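Tumor necrosis factor ligand superfamily member 13 (PDB 1U5X) acts as a homotrimeric cytokine of the tumour necrosis factor family that binds the receptors TACI and BCMA and helps regulate tumour cell growth. Local coordinates at residues S57-H62 / M68-S73. Residues are numbered along the deposited sequence; the frame is centred on the assembly and turned at random.
Sequences SQVLFH and MGQVVS
Phe61 and Gln70 give up the most surface where 57-62, which holds the end of strand 51-61, faces 68-73, which runs almost antiparallel to it and includes the first part of strand 71-75. The CA atoms of Val59 and Gln70 are 7.1 Å apart, so it is side chains that fill the gap. Met68 lies over one face of the Phe61 ring, its CB 3.8 Å from the ring centroid and 15° off the normal, a CH-pi contact, and its chain bends at chi2 and chi3 to bring CE back to the CD1–CE1 side of the ring. Val59 CG1 sits above the opposite face, and Gln70 OE1 meets the ring edge in its plane, 3.8 Å from Phe61 CE2.

Gln70 reaches across because CG stands between the backbone N and the carbonyl carbon (chi1 74°) and the chain then turns at chi2. Its amide passes Val59, with CD 3.6 Å from Val59 CG2, and NE2 donates to Ser57 OG at 3.0 Å, the hydroxyl oxygen lying 17° out of the amide plane. The same NE2 also bonds to Cys101 O of the neighbouring strand 99-109, while Ile119 of strand 114-119 packs against Phe61, Met68 and Gln70.

This is the interior of the TNF jelly roll. Two bonds from NE2 probably fix the amide's rotation; OE1, buried with no hydrogen-bond partner in the model, faces the aromatic edge, whose C-H groups probably offer it only a weak electrostatic match.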
ATOM      1  N   SER A  57       1.552  -7.180   1.694  1.00 14.61           N
ATOM      2  CA  SER A  57       2.244  -7.639   2.882  1.00 14.37           C
ATOM      3  C   SER A  57       2.510  -6.451   3.776  1.00 14.47           C
ATOM      4  O   SER A  57       3.050  -5.446   3.336  1.00 16.55           O
ATOM      5  CB  SER A  57       3.572  -8.272   2.508  1.00 16.13           C
ATOM      6  OG  SER A  57       4.406  -8.441   3.647  1.00 17.39           O
ATOM      7  N   GLN A  58       2.135  -6.567   5.042  1.00 16.63           N
ATOM      8  CA  GLN A  58       2.559  -5.624   6.051  1.00 12.82           C
ATOM      9  C   GLN A  58       3.189  -6.384   7.188  1.00 14.90           C
ATOM     10  O   GLN A  58       2.708  -7.461   7.598  1.00 15.98           O
ATOM     11  CB  GLN A  58       1.419  -4.777   6.623  1.00 15.74           C
ATOM     12  CG  GLN A  58       1.898  -3.659   7.601  1.00 14.09           C
ATOM     13  CD  GLN A  58       0.785  -2.681   7.947  1.00 15.42           C
ATOM     14  OE1 GLN A  58       0.403  -1.855   7.081  1.00 15.93           O
ATOM     15  NE2 GLN A  58       0.321  -2.703   9.194  1.00 12.99           N
ATOM     16  N   VAL A  59       4.275  -5.822   7.686  1.00 14.48           N
ATOM     17  CA  VAL A  59       4.874  -6.313   8.923  1.00 12.58           C
ATOM     18  C   VAL A  59       5.074  -5.143   9.867  1.00 15.13           C
ATOM     19  O   VAL A  59       5.566  -4.069   9.477  1.00 13.71           O
ATOM     20  CB  VAL A  59       6.207  -7.072   8.668  1.00 12.63           C
ATOM     21  CG1 VAL A  59       6.803  -7.551  10.005  1.00 13.83           C
ATOM     22  CG2 VAL A  59       6.022  -8.232   7.687  1.00 17.32           C
ATOM     23  N   LEU A  60       4.698  -5.355  11.129  1.00 13.70           N
ATOM     24  CA  LEU A  60       4.870  -4.365  12.174  1.00 14.89           C
ATOM     25  C   LEU A  60       6.133  -4.678  12.983  1.00 16.37           C
ATOM     26  O   LEU A  60       6.220  -5.726  13.602  1.00 14.51           O
ATOM     27  CB  LEU A  60       3.639  -4.360  13.078  1.00 17.16           C
ATOM     28  CG  LEU A  60       3.734  -3.559  14.370  1.00 20.42           C
ATOM     29  CD1 LEU A  60       4.229  -2.156  14.038  1.00 18.81           C
ATOM     30  CD2 LEU A  60       2.349  -3.557  15.093  1.00 23.89           C
ATOM     31  N   PHE A  61       7.121  -3.798  12.934  1.00 12.13           N
ATOM     32  CA  PHE A  61       8.415  -4.073  13.609  1.00 14.15           C
ATOM     33  C   PHE A  61       8.582  -3.277  14.898  1.00 14.33           C
ATOM     34  O   PHE A  61       8.196  -2.100  14.951  1.00 16.11           O
ATOM     35  CB  PHE A  61       9.556  -3.713  12.665  1.00 11.80           C
ATOM     36  CG  PHE A  61       9.594  -4.532  11.412  1.00 12.14           C
ATOM     37  CD1 PHE A  61      10.273  -5.755  11.373  1.00 18.66           C
ATOM     38  CD2 PHE A  61       9.028  -4.052  10.250  1.00 14.32           C
ATOM     39  CE1 PHE A  61      10.328  -6.491  10.195  1.00 16.87           C
ATOM     40  CE2 PHE A  61       9.086  -4.776   9.090  1.00 19.41           C
ATOM     41  CZ  PHE A  61       9.746  -5.993   9.053  1.00 18.62           C
ATOM     42  N   HIS A  62       9.227  -3.886  15.904  1.00 18.90           N
ATOM     43  CA  HIS A  62       9.508  -3.231  17.190  1.00 20.60           C
ATOM     44  C   HIS A  62      11.012  -3.120  17.502  1.00 20.65           C
ATOM     45  O   HIS A  62      11.382  -2.623  18.563  1.00 22.11           O
ATOM     46  CB  HIS A  62       8.780  -3.970  18.327  1.00 20.49           C
ATOM     47  N   MET A  68      14.985  -2.644   9.061  1.00 17.68           N
ATOM     48  CA  MET A  68      14.122  -3.807   9.044  1.00 12.98           C
ATOM     49  C   MET A  68      13.320  -3.832   7.755  1.00 18.54           C
ATOM     50  O   MET A  68      13.095  -2.813   7.143  1.00 19.24           O
ATOM     51  CB  MET A  68      13.156  -3.764  10.214  1.00 16.77           C
ATOM     52  CG  MET A  68      13.839  -3.805  11.583  1.00 17.37           C
ATOM     53  SD  MET A  68      15.002  -5.178  11.806  1.00 22.76           S
ATOM     54  CE  MET A  68      13.911  -6.636  11.634  1.00 21.34           C
ATOM     55  N   GLY A  69      12.876  -5.010   7.365  1.00 17.75           N
ATOM     56  CA  GLY A  69      12.034  -5.137   6.204  1.00 17.38           C
ATOM     57  C   GLY A  69      11.774  -6.578   5.843  1.00 15.84           C
ATOM     58  O   GLY A  69      12.541  -7.478   6.171  1.00 20.62           O
ATOM     59  N   GLN A  70      10.715  -6.779   5.103  1.00 16.25           N
ATOM     60  CA  GLN A  70      10.315  -8.115   4.711  1.00 13.85           C
ATOM     61  C   GLN A  70      10.515  -8.288   3.225  1.00 15.44           C
ATOM     62  O   GLN A  70      10.441  -7.342   2.480  1.00 15.75           O
ATOM     63  CB  GLN A  70       8.884  -8.423   5.097  1.00 11.82           C
ATOM     64  CG  GLN A  70       7.810  -7.764   4.265  1.00 13.00           C
ATOM     65  CD  GLN A  70       7.373  -6.477   4.863  1.00 12.50           C
ATOM     66  OE1 GLN A  70       8.165  -5.796   5.575  1.00 14.10           O
ATOM     67  NE2 GLN A  70       6.122  -6.110   4.593  1.00 13.97           N
ATOM     68  N   VAL A  71      10.743  -9.526   2.813  1.00 12.39           N
ATOM     69  CA  VAL A  71      10.940  -9.886   1.436  1.00 12.22           C
ATOM     70  C   VAL A  71       9.936 -10.947   1.036  1.00 15.75           C
ATOM     71  O   VAL A  71       9.860 -11.992   1.673  1.00 15.32           O
ATOM     72  CB  VAL A  71      12.351 -10.488   1.244  1.00 15.56           C
ATOM     73  CG1 VAL A  71      12.665 -10.661  -0.244  1.00 17.02           C
ATOM     74  CG2 VAL A  71      13.423  -9.636   1.937  1.00 21.49           C
ATOM     75  N   VAL A  72       9.180 -10.688  -0.021  1.00 15.79           N
ATOM     76  CA  VAL A  72       8.154 -11.597  -0.531  1.00 13.75           C
ATOM     77  C   VAL A  72       8.606 -12.202  -1.850  1.00 13.19           C
ATOM     78  O   VAL A  72       8.935 -11.468  -2.772  1.00 14.66           O
ATOM     79  CB  VAL A  72       6.814 -10.843  -0.769  1.00 12.83           C
ATOM     80  CG1 VAL A  72       5.738 -11.755  -1.304  1.00 17.92           C
ATOM     81  CG2 VAL A  72       6.314 -10.172   0.535  1.00 19.21           C
ATOM     82  N   SER A  73       8.661 -13.538  -1.917  1.00 12.18           N
ATOM     83  CA  SER A  73       9.226 -14.271  -3.042  1.00 13.46           C
ATOM     84  C   SER A  73       8.336 -15.418  -3.490  1.00 14.09           C
ATOM     85  O   SER A  73       7.484 -15.911  -2.723  1.00 16.08           O
ATOM     86  CB  SER A  73      10.615 -14.838  -2.713  1.00 15.96           C
ATOM     87  OG  SER A  73      11.470 -13.877  -2.141  1.00 16.84           O
TER